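Local coordinates for chemotaxis signal transduction protein (Thermoanaerobacter tengcongensis, PDB 2QDL) that probably serves as the CheW scaffold of bacterial chemotaxis, coupling chemoreceptors to the histidine kinase CheA, at residues Pro11-Ala20 with Val97-Glu108. Residues are numbered along the deposited sequence; the frame is centred on the assembly and turned at random.
Sequences PKKIVVFSLA and VDAVHEVIPIDE
K12 pairs with I106 where strand 12-19 enters the curled beta-sheet of this CheW-like domain, running antiparallel to strand 91-106, which a classic beta bulge interrupts at H101 and E102. K12 O accepts I106 N at 2.8 Å, while a water joins K12 N to I106 O; the lysine's amino group reaches past to a salt bridge with D27. I14 and I104 then exchange two backbone bonds, and I14 CG1 lies 3.6 Å from I106 CD1. On the other face, V15 CG1 meets V100 CG1. V16 sits opposite the bulge: its N bonds E102 O, its O takes H101 N, and its CG2 packs on CG1 of I104. F17 turns its ring across V97, F17 CD1 lying 3.3 Å from V97 CG1, a fit obtained by swinging CG between backbone N and carbonyl carbon (chi1 49°). Beyond it, H101 NE2 donates nearly in its ring plane to S18 OG, though the modelled 2.5 Å is doubtfully short. D98 OD2 accepts A20 N at 2.8 Å, and OD1 holds a salt bridge to K67. With an alanine at D98, A20 N is likely to lose its acceptor and K67 its carboxylate partner. One water bonds D98 OD2, S18 OG and A20 O together.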
loop_
_atom_site.group_PDB
_atom_site.type_symbol
_atom_site.label_atom_id
_atom_site.label_comp_id
_atom_site.label_asym_id
_atom_site.label_seq_id
_atom_site.Cartn_x
_atom_site.Cartn_y
_atom_site.Cartn_z
ATOM N N PRO A 11 -4.637 -14.102 14.574
ATOM C CA PRO A 11 -3.596 -14.138 13.511
ATOM C C PRO A 11 -3.322 -12.792 12.857
ATOM O O PRO A 11 -4.189 -11.927 12.843
ATOM C CB PRO A 11 -4.162 -15.108 12.478
ATOM C CG PRO A 11 -5.313 -15.834 13.163
ATOM C CD PRO A 11 -5.829 -14.903 14.217
ATOM N N LYS A 12 -2.115 -12.619 12.320
ATOM C CA LYS A 12 -1.835 -11.498 11.414
ATOM C C LYS A 12 -2.834 -11.539 10.241
ATOM O O LYS A 12 -2.998 -12.592 9.581
ATOM C CB LYS A 12 -0.379 -11.530 10.912
ATOM C CG LYS A 12 0.028 -10.317 10.047
ATOM C CD LYS A 12 1.510 -10.383 9.665
ATOM C CE LYS A 12 1.993 -9.114 9.011
ATOM N NZ LYS A 12 2.093 -7.960 9.993
ATOM N N LYS A 13 -3.528 -10.429 9.996
ATOM C CA LYS A 13 -4.463 -10.354 8.859
ATOM C C LYS A 13 -3.886 -9.399 7.814
ATOM O O LYS A 13 -3.591 -8.236 8.122
ATOM C CB LYS A 13 -5.858 -9.901 9.282
ATOM C CG LYS A 13 -6.449 -10.640 10.469
ATOM C CD LYS A 13 -7.400 -11.744 10.081
ATOM C CE LYS A 13 -8.864 -11.225 10.114
ATOM N NZ LYS A 13 -9.890 -12.333 9.998
ATOM N N ILE A 14 -3.679 -9.916 6.605
ATOM C CA ILE A 14 -3.192 -9.110 5.492
ATOM C C ILE A 14 -4.335 -8.796 4.517
ATOM O O ILE A 14 -5.066 -9.687 4.089
ATOM C CB ILE A 14 -2.030 -9.809 4.712
ATOM C CG1 ILE A 14 -0.884 -10.213 5.645
ATOM C CG2 ILE A 14 -1.525 -8.907 3.635
ATOM C CD1 ILE A 14 -0.376 -9.109 6.511
ATOM N N VAL A 15 -4.494 -7.514 4.205
ATOM C CA VAL A 15 -5.355 -7.053 3.109
ATOM C C VAL A 15 -4.553 -7.185 1.831
ATOM O O VAL A 15 -3.451 -6.599 1.698
ATOM C CB VAL A 15 -5.769 -5.572 3.321
ATOM C CG1 VAL A 15 -6.714 -5.100 2.242
ATOM C CG2 VAL A 15 -6.403 -5.413 4.701
ATOM N N VAL A 16 -5.104 -7.985 0.917
ATOM C CA VAL A 16 -4.467 -8.318 -0.344
ATOM C C VAL A 16 -5.165 -7.536 -1.451
ATOM O O VAL A 16 -6.403 -7.515 -1.554
ATOM C CB VAL A 16 -4.482 -9.861 -0.629
ATOM C CG1 VAL A 16 -3.794 -10.194 -1.966
ATOM C CG2 VAL A 16 -3.789 -10.622 0.484
ATOM N N PHE A 17 -4.356 -6.864 -2.254
ATOM C CA PHE A 17 -4.823 -6.064 -3.338
ATOM C C PHE A 17 -3.955 -6.349 -4.545
ATOM O O PHE A 17 -2.846 -6.867 -4.431
ATOM C CB PHE A 17 -4.816 -4.561 -2.971
ATOM C CG PHE A 17 -3.509 -4.055 -2.348
ATOM C CD1 PHE A 17 -2.511 -3.494 -3.142
ATOM C CD2 PHE A 17 -3.297 -4.141 -0.979
ATOM C CE1 PHE A 17 -1.317 -2.994 -2.556
ATOM C CE2 PHE A 17 -2.124 -3.658 -0.387
ATOM C CZ PHE A 17 -1.139 -3.085 -1.166
ATOM N N SER A 18 -4.444 -6.023 -5.732
ATOM C CA SER A 18 -3.648 -6.345 -6.886
ATOM C C SER A 18 -3.180 -5.069 -7.570
ATOM O O SER A 18 -3.813 -4.033 -7.449
ATOM C CB SER A 18 -4.406 -7.281 -7.827
ATOM O OG SER A 18 -5.611 -6.698 -8.242
ATOM N N LEU A 19 -2.021 -5.164 -8.215
ATOM C CA LEU A 19 -1.495 -4.115 -9.096
ATOM C C LEU A 19 -1.116 -4.827 -10.402
ATOM O O LEU A 19 -0.205 -5.642 -10.401
ATOM C CB LEU A 19 -0.266 -3.418 -8.494
ATOM C CG LEU A 19 -0.467 -2.626 -7.188
ATOM C CD1 LEU A 19 0.891 -2.133 -6.671
ATOM C CD2 LEU A 19 -1.449 -1.476 -7.406
ATOM N N ALA A 20 -1.840 -4.542 -11.485
ATOM C CA ALA A 20 -1.683 -5.269 -12.752
ATOM C C ALA A 20 -1.778 -6.774 -12.449
ATOM O O ALA A 20 -2.747 -7.217 -11.802
ATOM C CB ALA A 20 -0.367 -4.902 -13.478
ATOM N N VAL A 97 -4.889 1.247 -5.642
ATOM C CA VAL A 97 -4.842 -0.206 -5.873
ATOM C C VAL A 97 -5.948 -0.574 -6.880
ATOM O O VAL A 97 -6.979 0.082 -6.916
ATOM C CB VAL A 97 -4.984 -1.034 -4.531
ATOM C CG1 VAL A 97 -3.978 -0.589 -3.497
ATOM C CG2 VAL A 97 -6.399 -0.939 -3.928
ATOM N N ASP A 98 -5.742 -1.631 -7.660
ATOM C CA ASP A 98 -6.740 -2.100 -8.626
ATOM C C ASP A 98 -7.942 -2.753 -7.960
ATOM O O ASP A 98 -9.023 -2.723 -8.501
ATOM C CB ASP A 98 -6.132 -3.087 -9.661
ATOM C CG ASP A 98 -5.103 -2.431 -10.549
ATOM O OD1 ASP A 98 -5.154 -1.197 -10.697
ATOM O OD2 ASP A 98 -4.263 -3.151 -11.117
ATOM N N ALA A 99 -7.744 -3.366 -6.806
ATOM C CA ALA A 99 -8.851 -4.021 -6.096
ATOM C C ALA A 99 -8.343 -4.545 -4.784
ATOM O O ALA A 99 -7.198 -4.925 -4.676
ATOM C CB ALA A 99 -9.432 -5.198 -6.941
ATOM N N VAL A 100 -9.208 -4.527 -3.786
ATOM C CA VAL A 100 -9.023 -5.256 -2.547
ATOM C C VAL A 100 -9.709 -6.609 -2.754
ATOM O O VAL A 100 -10.944 -6.698 -2.789
ATOM C CB VAL A 100 -9.599 -4.465 -1.346
ATOM C CG1 VAL A 100 -9.545 -5.293 -0.049
ATOM C CG2 VAL A 100 -8.847 -3.137 -1.178
ATOM N N HIS A 101 -8.897 -7.642 -2.958
ATOM C CA HIS A 101 -9.405 -8.993 -3.226
ATOM C C HIS A 101 -9.851 -9.735 -1.944
ATOM O O HIS A 101 -11.000 -10.170 -1.837
ATOM C CB HIS A 101 -8.359 -9.794 -4.003
ATOM C CG HIS A 101 -8.089 -9.240 -5.370
ATOM N ND1 HIS A 101 -9.012 -9.298 -6.395
ATOM C CD2 HIS A 101 -7.013 -8.590 -5.869
ATOM C CE1 HIS A 101 -8.501 -8.734 -7.475
ATOM N NE2 HIS A 101 -7.302 -8.264 -7.173
ATOM N N GLU A 102 -8.943 -9.863 -0.982
ATOM C CA GLU A 102 -9.218 -10.646 0.212
ATOM C C GLU A 102 -8.510 -10.115 1.437
ATOM O O GLU A 102 -7.702 -9.184 1.351
ATOM C CB GLU A 102 -8.885 -12.131 -0.018
ATOM C CG GLU A 102 -7.445 -12.463 -0.246
ATOM C CD GLU A 102 -7.248 -13.896 -0.766
ATOM O OE1 GLU A 102 -8.036 -14.797 -0.420
ATOM O OE2 GLU A 102 -6.286 -14.114 -1.526
ATOM N N VAL A 103 -8.876 -10.693 2.572
ATOM C CA VAL A 103 -8.264 -10.458 3.851
ATOM C C VAL A 103 -7.870 -11.841 4.370
ATOM O O VAL A 103 -8.725 -12.667 4.695
ATOM C CB VAL A 103 -9.213 -9.756 4.869
ATOM C CG1 VAL A 103 -8.513 -9.573 6.206
ATOM C CG2 VAL A 103 -9.679 -8.400 4.340
ATOM N N ILE A 104 -6.567 -12.095 4.416
ATOM C CA ILE A 104 -6.091 -13.409 4.823
ATOM C C ILE A 104 -5.282 -13.428 6.126
ATOM O O ILE A 104 -4.481 -12.546 6.362
ATOM C CB ILE A 104 -5.320 -14.138 3.690
ATOM C CG1 ILE A 104 -4.154 -13.317 3.179
ATOM C CG2 ILE A 104 -6.280 -14.495 2.542
ATOM C CD1 ILE A 104 -3.373 -14.090 2.177
ATOM N N PRO A 105 -5.512 -14.465 6.957
ATOM C CA PRO A 105 -4.733 -14.697 8.165
ATOM C C PRO A 105 -3.446 -15.409 7.811
ATOM O O PRO A 105 -3.436 -16.282 6.945
ATOM C CB PRO A 105 -5.631 -15.626 8.978
ATOM C CG PRO A 105 -6.337 -16.457 7.913
ATOM C CD PRO A 105 -6.548 -15.506 6.751
ATOM N N ILE A 106 -2.353 -15.038 8.456
ATOM C CA ILE A 106 -1.088 -15.690 8.163
ATOM C C ILE A 106 -0.211 -15.730 9.387
ATOM O O ILE A 106 -0.279 -14.843 10.253
ATOM C CB ILE A 106 -0.302 -15.018 6.982
ATOM C CG1 ILE A 106 0.141 -13.608 7.352
ATOM C CG2 ILE A 106 -1.155 -14.974 5.715
ATOM C CD1 ILE A 106 1.211 -13.081 6.420
ATOM N N ASP A 107 0.643 -16.737 9.441
ATOM C CA ASP A 107 1.694 -16.778 10.462
ATOM C C ASP A 107 2.787 -15.748 10.122
ATOM O O ASP A 107 3.457 -15.838 9.095
ATOM C CB ASP A 107 2.295 -18.173 10.506
ATOM C CG ASP A 107 3.139 -18.422 11.730
ATOM O OD1 ASP A 107 3.667 -17.464 12.390
ATOM O OD2 ASP A 107 3.261 -19.632 12.026
ATOM N N GLU A 108 2.955 -14.766 10.993
ATOM C CA GLU A 108 3.955 -13.728 10.796
ATOM C C GLU A 108 5.358 -14.305 10.543
ATOM O O GLU A 108 6.199 -13.680 9.880
ATOM C CB GLU A 108 3.958 -12.803 11.995
ATOM C CG GLU A 108 4.879 -11.623 11.845
ATOM C CD GLU A 108 5.218 -10.966 13.169
ATOM O OE1 GLU A 108 5.493 -9.753 13.117
ATOM O OE2 GLU A 108 5.210 -11.648 14.233
HETATM O O HOH W 1 -0.467 -14.975 12.971
HETATM O O HOH W 2 -10.105 -13.050 7.054
HETATM O O HOH W 3 -4.865 -5.905 -11.034
#